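Long-range contact in probable outer membrane protein (Pseudomonas aeruginosa, PDB 3DWO), which probably carries long-chain fatty acids or other hydrophobic compounds across the outer membrane as a FadL-family beta-barrel channel: residues G229-L240 / S279-L290. Residues are numbered along the deposited sequence; the frame is centred on the assembly and turned at random.
Sequences GFAYHAKIRNKL and SARLDIPAYASL. With SO4 (sulfate ion), chain B.
Asp283 OD1 is gripped from both segments: the backbone N of Asn238 reaches its anti side at 2.7 Å from well out of the carboxylate plane, and Arg281 NH2 takes its syn lone pair at 3.1 Å. The setting is an antiparallel strand pair in the wall of a FadL-type beta barrel, interrupted midway. The other oxygen, Asp283 OD2, binds Arg237 NH2 at 2.8 Å, also through its syn lone pair, with guanidinium and carboxylate planes turned 70° apart. Sharing this carboxylate, the two guanidinium groups lie nearly flat on each other, centres 3.3 Å apart, their like charges probably offset by Asp283 and by a sulfate, probably from the crystallisation liquor, that accepts from Arg281 NH1. In the interruption, Ile236 and Ile284 still exchange two backbone hydrogen bonds and pack side by side, while a water donates to Ala234 O and Pro285 O. Further along, Tyr287 CG lies between its backbone N and carbonyl carbon (chi1 62°), which puts the ring alongside the His233 imidazole, nearly parallel (4°) but slid so that they barely overlap, while Phe215 of strand 201-220 stacks on His233. Tyr287 OH sits over the imidazole centre, 3.4 Å from His233 CD2.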
ATOM      1  N   GLY A 229      -3.008  -5.457 -24.344  1.00 39.15           N
ATOM      2  CA  GLY A 229      -2.312  -6.296 -23.394  1.00 37.20           C
ATOM      3  C   GLY A 229      -3.146  -6.709 -22.202  1.00 37.06           C
ATOM      4  O   GLY A 229      -3.976  -5.950 -21.696  1.00 36.50           O
ATOM      5  N   PHE A 230      -2.934  -7.945 -21.770  1.00 36.05           N
ATOM      6  CA  PHE A 230      -3.621  -8.471 -20.612  1.00 35.21           C
ATOM      7  C   PHE A 230      -2.545  -9.000 -19.681  1.00 35.29           C
ATOM      8  O   PHE A 230      -1.696  -9.800 -20.087  1.00 34.58           O
ATOM      9  CB  PHE A 230      -4.561  -9.611 -20.986  1.00 36.06           C
ATOM     10  CG  PHE A 230      -5.310 -10.163 -19.815  1.00 37.79           C
ATOM     11  CD1 PHE A 230      -6.360  -9.449 -19.251  1.00 38.60           C
ATOM     12  CD2 PHE A 230      -4.922 -11.364 -19.231  1.00 39.44           C
ATOM     13  CE1 PHE A 230      -7.016  -9.921 -18.119  1.00 40.10           C
ATOM     14  CE2 PHE A 230      -5.570 -11.846 -18.096  1.00 40.05           C
ATOM     15  CZ  PHE A 230      -6.618 -11.123 -17.539  1.00 40.27           C
ATOM     16  N   ALA A 231      -2.574  -8.547 -18.435  1.00 34.00           N
ATOM     17  CA  ALA A 231      -1.586  -8.979 -17.463  1.00 32.98           C
ATOM     18  C   ALA A 231      -2.270  -9.452 -16.195  1.00 32.41           C
ATOM     19  O   ALA A 231      -3.258  -8.866 -15.747  1.00 31.84           O
ATOM     20  CB  ALA A 231      -0.625  -7.832 -17.145  1.00 32.67           C
ATOM     21  N   TYR A 232      -1.745 -10.525 -15.620  1.00 31.14           N
ATOM     22  CA  TYR A 232      -2.305 -11.050 -14.393  1.00 30.94           C
ATOM     23  C   TYR A 232      -1.220 -11.315 -13.361  1.00 30.36           C
ATOM     24  O   TYR A 232      -0.219 -11.981 -13.646  1.00 30.09           O
ATOM     25  CB  TYR A 232      -3.068 -12.345 -14.653  1.00 32.03           C
ATOM     26  CG  TYR A 232      -3.721 -12.891 -13.405  1.00 34.29           C
ATOM     27  CD1 TYR A 232      -4.877 -12.307 -12.890  1.00 35.88           C
ATOM     28  CD2 TYR A 232      -3.160 -13.964 -12.711  1.00 33.73           C
ATOM     29  CE1 TYR A 232      -5.461 -12.777 -11.713  1.00 35.72           C
ATOM     30  CE2 TYR A 232      -3.736 -14.441 -11.533  1.00 34.32           C
ATOM     31  CZ  TYR A 232      -4.885 -13.840 -11.044  1.00 35.27           C
ATOM     32  OH  TYR A 232      -5.460 -14.301  -9.884  1.00 37.24           O
ATOM     33  N   HIS A 233      -1.423 -10.773 -12.165  1.00 29.63           N
ATOM     34  CA  HIS A 233      -0.501 -10.964 -11.053  1.00 27.95           C
ATOM     35  C   HIS A 233      -1.279 -11.724  -9.993  1.00 28.06           C
ATOM     36  O   HIS A 233      -2.269 -11.224  -9.456  1.00 27.50           O
ATOM     37  CB  HIS A 233      -0.013  -9.617 -10.509  1.00 26.64           C
ATOM     38  CG  HIS A 233       1.014  -8.957 -11.377  1.00 25.98           C
ATOM     39  ND1 HIS A 233       0.715  -8.431 -12.616  1.00 27.96           N
ATOM     40  CD2 HIS A 233       2.345  -8.778 -11.204  1.00 25.31           C
ATOM     41  CE1 HIS A 233       1.818  -7.956 -13.169  1.00 24.71           C
ATOM     42  NE2 HIS A 233       2.821  -8.155 -12.333  1.00 25.51           N
ATOM     43  N   ALA A 234      -0.846 -12.947  -9.710  1.00 26.37           N
ATOM     44  CA  ALA A 234      -1.532 -13.774  -8.735  1.00 26.34           C
ATOM     45  C   ALA A 234      -1.313 -13.258  -7.321  1.00 26.78           C
ATOM     46  O   ALA A 234      -0.331 -12.571  -7.046  1.00 27.19           O
ATOM     47  CB  ALA A 234      -1.053 -15.230  -8.850  1.00 22.60           C
ATOM     48  N   LYS A 235      -2.244 -13.584  -6.432  1.00 27.42           N
ATOM     49  CA  LYS A 235      -2.134 -13.179  -5.038  1.00 28.41           C
ATOM     50  C   LYS A 235      -0.879 -13.818  -4.466  1.00 28.81           C
ATOM     51  O   LYS A 235      -0.542 -14.955  -4.807  1.00 29.45           O
ATOM     52  CB  LYS A 235      -3.350 -13.655  -4.241  1.00 28.53           C
ATOM     53  CG  LYS A 235      -3.234 -13.403  -2.749  1.00 28.32           C
ATOM     54  CD  LYS A 235      -4.552 -13.633  -2.050  1.00 31.06           C
ATOM     55  CE  LYS A 235      -4.979 -15.081  -2.139  1.00 32.95           C
ATOM     56  NZ  LYS A 235      -6.351 -15.248  -1.602  1.00 33.94           N
ATOM     57  N   ILE A 236      -0.186 -13.092  -3.598  1.00 27.31           N
ATOM     58  CA  ILE A 236       1.024 -13.622  -2.998  1.00 27.51           C
ATOM     59  C   ILE A 236       0.778 -13.943  -1.524  1.00 28.71           C
ATOM     60  O   ILE A 236       0.574 -13.033  -0.707  1.00 26.47           O
ATOM     61  CB  ILE A 236       2.197 -12.612  -3.115  1.00 27.68           C
ATOM     62  CG1 ILE A 236       2.409 -12.222  -4.582  1.00 26.22           C
ATOM     63  CG2 ILE A 236       3.471 -13.222  -2.544  1.00 26.70           C
ATOM     64  CD1 ILE A 236       3.565 -11.252  -4.805  1.00 24.57           C
ATOM     65  N   ARG A 237       0.769 -15.238  -1.201  1.00 27.29           N
ATOM     66  CA  ARG A 237       0.572 -15.688   0.171  1.00 27.89           C
ATOM     67  C   ARG A 237       1.695 -15.048   0.972  1.00 27.06           C
ATOM     68  O   ARG A 237       2.872 -15.172   0.625  1.00 25.53           O
ATOM     69  CB  ARG A 237       0.649 -17.209   0.244  1.00 30.63           C
ATOM     70  CG  ARG A 237      -0.444 -17.903  -0.548  1.00 35.13           C
ATOM     71  CD  ARG A 237      -1.416 -18.632   0.365  1.00 41.28           C
ATOM     72  NE  ARG A 237      -2.381 -17.741   1.002  1.00 45.76           N
ATOM     73  CZ  ARG A 237      -3.061 -18.049   2.102  1.00 47.16           C
ATOM     74  NH1 ARG A 237      -2.876 -19.226   2.691  1.00 45.68           N
ATOM     75  NH2 ARG A 237      -3.934 -17.185   2.611  1.00 45.35           N
ATOM     76  N   ASN A 238       1.329 -14.380   2.058  1.00 25.62           N
ATOM     77  CA  ASN A 238       2.312 -13.644   2.829  1.00 23.33           C
ATOM     78  C   ASN A 238       1.989 -13.611   4.329  1.00 22.77           C
ATOM     79  O   ASN A 238       1.274 -12.729   4.808  1.00 22.81           O
ATOM     80  CB  ASN A 238       2.364 -12.233   2.222  1.00 21.48           C
ATOM     81  CG  ASN A 238       3.526 -11.405   2.713  1.00 23.53           C
ATOM     82  OD1 ASN A 238       4.588 -11.925   3.066  1.00 23.82           O
ATOM     83  ND2 ASN A 238       3.337 -10.094   2.714  1.00 23.09           N
ATOM     84  N   LYS A 239       2.520 -14.588   5.060  1.00 20.09           N
ATOM     85  CA  LYS A 239       2.310 -14.674   6.498  1.00 21.25           C
ATOM     86  C   LYS A 239       3.472 -13.984   7.199  1.00 22.70           C
ATOM     87  O   LYS A 239       4.585 -14.511   7.240  1.00 21.03           O
ATOM     88  CB  LYS A 239       2.236 -16.136   6.936  1.00 23.54           C
ATOM     89  CG  LYS A 239       2.077 -16.342   8.434  1.00 26.33           C
ATOM     90  CD  LYS A 239       1.874 -17.824   8.734  1.00 30.13           C
ATOM     91  CE  LYS A 239       1.741 -18.098  10.221  1.00 30.29           C
ATOM     92  NZ  LYS A 239       1.532 -19.557  10.470  1.00 33.44           N
ATOM     93  N   LEU A 240       3.209 -12.798   7.739  1.00 21.62           N
ATOM     94  CA  LEU A 240       4.230 -12.026   8.432  1.00 22.85           C
ATOM     95  C   LEU A 240       4.515 -12.635   9.802  1.00 22.31           C
ATOM     96  O   LEU A 240       3.600 -13.060  10.515  1.00 20.60           O
ATOM     97  CB  LEU A 240       3.769 -10.569   8.582  1.00 25.30           C
ATOM     98  CG  LEU A 240       3.846  -9.642   7.359  1.00 28.67           C
ATOM     99  CD1 LEU A 240       3.464 -10.367   6.086  1.00 30.95           C
ATOM    100  CD2 LEU A 240       2.932  -8.445   7.590  1.00 26.59           C
ATOM    101  N   SER A 279       2.431 -13.511  14.572  1.00 20.06           N
ATOM    102  CA  SER A 279       2.277 -13.615  13.123  1.00 21.52           C
ATOM    103  C   SER A 279       0.989 -12.914  12.700  1.00 20.44           C
ATOM    104  O   SER A 279       0.117 -12.641  13.526  1.00 20.20           O
ATOM    105  CB  SER A 279       2.232 -15.081  12.680  1.00 20.10           C
ATOM    106  OG  SER A 279       1.039 -15.706  13.116  1.00 22.31           O
ATOM    107  N   ALA A 280       0.881 -12.623  11.409  1.00 19.69           N
ATOM    108  CA  ALA A 280      -0.289 -11.972  10.859  1.00 19.54           C
ATOM    109  C   ALA A 280      -0.236 -12.106   9.345  1.00 21.07           C
ATOM    110  O   ALA A 280       0.743 -11.695   8.720  1.00 22.01           O
ATOM    111  CB  ALA A 280      -0.311 -10.491  11.262  1.00 20.71           C
ATOM    112  N   ARG A 281      -1.271 -12.700   8.755  1.00 22.44           N
ATOM    113  CA  ARG A 281      -1.314 -12.851   7.304  1.00 25.61           C
ATOM    114  C   ARG A 281      -1.608 -11.496   6.680  1.00 24.13           C
ATOM    115  O   ARG A 281      -2.405 -10.722   7.209  1.00 23.26           O
ATOM    116  CB  ARG A 281      -2.419 -13.821   6.862  1.00 27.30           C
ATOM    117  CG  ARG A 281      -2.212 -15.270   7.253  1.00 34.98           C
ATOM    118  CD  ARG A 281      -2.939 -16.184   6.269  1.00 36.65           C
ATOM    119  NE  ARG A 281      -2.248 -16.215   4.985  1.00 39.67           N
ATOM    120  CZ  ARG A 281      -1.260 -17.053   4.694  1.00 41.97           C
ATOM    121  NH1 ARG A 281      -0.854 -17.944   5.596  1.00 41.58           N
ATOM    122  NH2 ARG A 281      -0.658 -16.991   3.511  1.00 43.14           N
ATOM    123  N   LEU A 282      -0.958 -11.219   5.556  1.00 23.77           N
ATOM    124  CA  LEU A 282      -1.156  -9.969   4.831  1.00 24.65           C
ATOM    125  C   LEU A 282      -0.818 -10.283   3.374  1.00 24.33           C
ATOM    126  O   LEU A 282       0.163  -9.783   2.820  1.00 24.56           O
ATOM    127  CB  LEU A 282      -0.236  -8.878   5.388  1.00 23.73           C
ATOM    128  CG  LEU A 282      -0.555  -7.392   5.146  1.00 27.09           C
ATOM    129  CD1 LEU A 282      -0.503  -7.081   3.670  1.00 33.25           C
ATOM    130  CD2 LEU A 282      -1.926  -7.054   5.693  1.00 26.96           C
ATOM    131  N   ASP A 283      -1.630 -11.141   2.763  1.00 24.70           N
ATOM    132  CA  ASP A 283      -1.415 -11.537   1.375  1.00 26.20           C
ATOM    133  C   ASP A 283      -1.483 -10.348   0.427  1.00 26.28           C
ATOM    134  O   ASP A 283      -2.350  -9.481   0.562  1.00 27.23           O
ATOM    135  CB  ASP A 283      -2.455 -12.574   0.934  1.00 26.74           C
ATOM    136  CG  ASP A 283      -2.369 -13.875   1.719  1.00 30.10           C
ATOM    137  OD1 ASP A 283      -1.334 -14.133   2.377  1.00 27.75           O
ATOM    138  OD2 ASP A 283      -3.345 -14.653   1.661  1.00 30.30           O
ATOM    139  N   ILE A 284      -0.563 -10.307  -0.529  1.00 26.11           N
ATOM    140  CA  ILE A 284      -0.562  -9.238  -1.515  1.00 25.23           C
ATOM    141  C   ILE A 284      -1.658  -9.626  -2.503  1.00 25.11           C
ATOM    142  O   ILE A 284      -1.581 -10.666  -3.155  1.00 25.78           O
ATOM    143  CB  ILE A 284       0.800  -9.145  -2.223  1.00 25.90           C
ATOM    144  CG1 ILE A 284       1.901  -8.954  -1.174  1.00 26.19           C
ATOM    145  CG2 ILE A 284       0.808  -7.973  -3.201  1.00 24.65           C
ATOM    146  CD1 ILE A 284       3.302  -8.878  -1.748  1.00 26.19           C
ATOM    147  N   PRO A 285      -2.699  -8.793  -2.625  1.00 24.10           N
ATOM    148  CA  PRO A 285      -3.820  -9.060  -3.528  1.00 24.56           C
ATOM    149  C   PRO A 285      -3.494  -9.282  -5.000  1.00 24.11           C
ATOM    150  O   PRO A 285      -2.576  -8.681  -5.552  1.00 22.53           O
ATOM    151  CB  PRO A 285      -4.735  -7.855  -3.308  1.00 24.82           C
ATOM    152  CG  PRO A 285      -3.775  -6.770  -2.964  1.00 26.16           C
ATOM    153  CD  PRO A 285      -2.818  -7.451  -2.027  1.00 25.24           C
ATOM    154  N   ALA A 286      -4.266 -10.167  -5.620  1.00 23.90           N
ATOM    155  CA  ALA A 286      -4.118 -10.480  -7.031  1.00 23.21           C
ATOM    156  C   ALA A 286      -4.758  -9.342  -7.807  1.00 24.12           C
ATOM    157  O   ALA A 286      -5.644  -8.660  -7.298  1.00 22.77           O
ATOM    158  CB  ALA A 286      -4.834 -11.790  -7.357  1.00 24.38           C
ATOM    159  N   TYR A 287      -4.294  -9.120  -9.029  1.00 24.50           N
ATOM    160  CA  TYR A 287      -4.882  -8.086  -9.856  1.00 26.54           C
ATOM    161  C   TYR A 287      -4.622  -8.364 -11.324  1.00 27.59           C
ATOM    162  O   TYR A 287      -3.677  -9.067 -11.675  1.00 26.98           O
ATOM    163  CB  TYR A 287      -4.351  -6.697  -9.479  1.00 26.69           C
ATOM    164  CG  TYR A 287      -2.865  -6.496  -9.661  1.00 26.11           C
ATOM    165  CD1 TYR A 287      -1.967  -6.830  -8.647  1.00 25.01           C
ATOM    166  CD2 TYR A 287      -2.362  -5.924 -10.829  1.00 25.80           C
ATOM    167  CE1 TYR A 287      -0.605  -6.588  -8.786  1.00 26.23           C
ATOM    168  CE2 TYR A 287      -1.003  -5.681 -10.982  1.00 26.64           C
ATOM    169  CZ  TYR A 287      -0.128  -6.011  -9.954  1.00 27.84           C
ATOM    170  OH  TYR A 287       1.217  -5.744 -10.085  1.00 30.34           O
ATOM    171  N   ALA A 288      -5.481  -7.817 -12.174  1.00 28.93           N
ATOM    172  CA  ALA A 288      -5.372  -7.995 -13.613  1.00 30.85           C
ATOM    173  C   ALA A 288      -5.555  -6.642 -14.274  1.00 31.81           C
ATOM    174  O   ALA A 288      -6.358  -5.828 -13.819  1.00 33.14           O
ATOM    175  CB  ALA A 288      -6.445  -8.968 -14.101  1.00 29.21           C
ATOM    176  N   SER A 289      -4.813  -6.398 -15.344  1.00 32.91           N
ATOM    177  CA  SER A 289      -4.927  -5.128 -16.044  1.00 35.64           C
ATOM    178  C   SER A 289      -5.016  -5.311 -17.551  1.00 35.96           C
ATOM    179  O   SER A 289      -4.350  -6.168 -18.134  1.00 35.60           O
ATOM    180  CB  SER A 289      -3.740  -4.222 -15.694  1.00 36.12           C
ATOM    181  OG  SER A 289      -2.510  -4.903 -15.862  1.00 39.28           O
ATOM    182  N   LEU A 290      -5.867  -4.503 -18.169  1.00 37.12           N
ATOM    183  CA  LEU A 290      -6.065  -4.537 -19.608  1.00 38.92           C
ATOM    184  C   LEU A 290      -5.483  -3.227 -20.134  1.00 39.65           C
ATOM    185  O   LEU A 290      -5.902  -2.153 -19.711  1.00 40.30           O
ATOM    186  CB  LEU A 290      -7.563  -4.627 -19.919  1.00 40.32           C
ATOM    187  CG  LEU A 290      -8.024  -5.123 -21.295  1.00 43.45           C
ATOM    188  CD1 LEU A 290      -7.504  -4.198 -22.392  1.00 44.86           C
ATOM    189  CD2 LEU A 290      -7.529  -6.546 -21.514  1.00 43.33           C
TER
HETATM  190  S   SO4 B 452      -2.785 -18.525   9.141  1.00 52.20           S
HETATM  191  O1  SO4 B 452      -3.493 -19.801   9.363  1.00 54.71           O
HETATM  192  O2  SO4 B 452      -3.770 -17.479   8.800  1.00 53.15           O
HETATM  193  O3  SO4 B 452      -1.832 -18.699   8.030  1.00 52.20           O
HETATM  194  O4  SO4 B 452      -2.061 -18.128  10.364  1.00 50.82           O
HETATM  195  O   HOH W   1      -0.030  -9.645  -6.707  1.00 29.62           O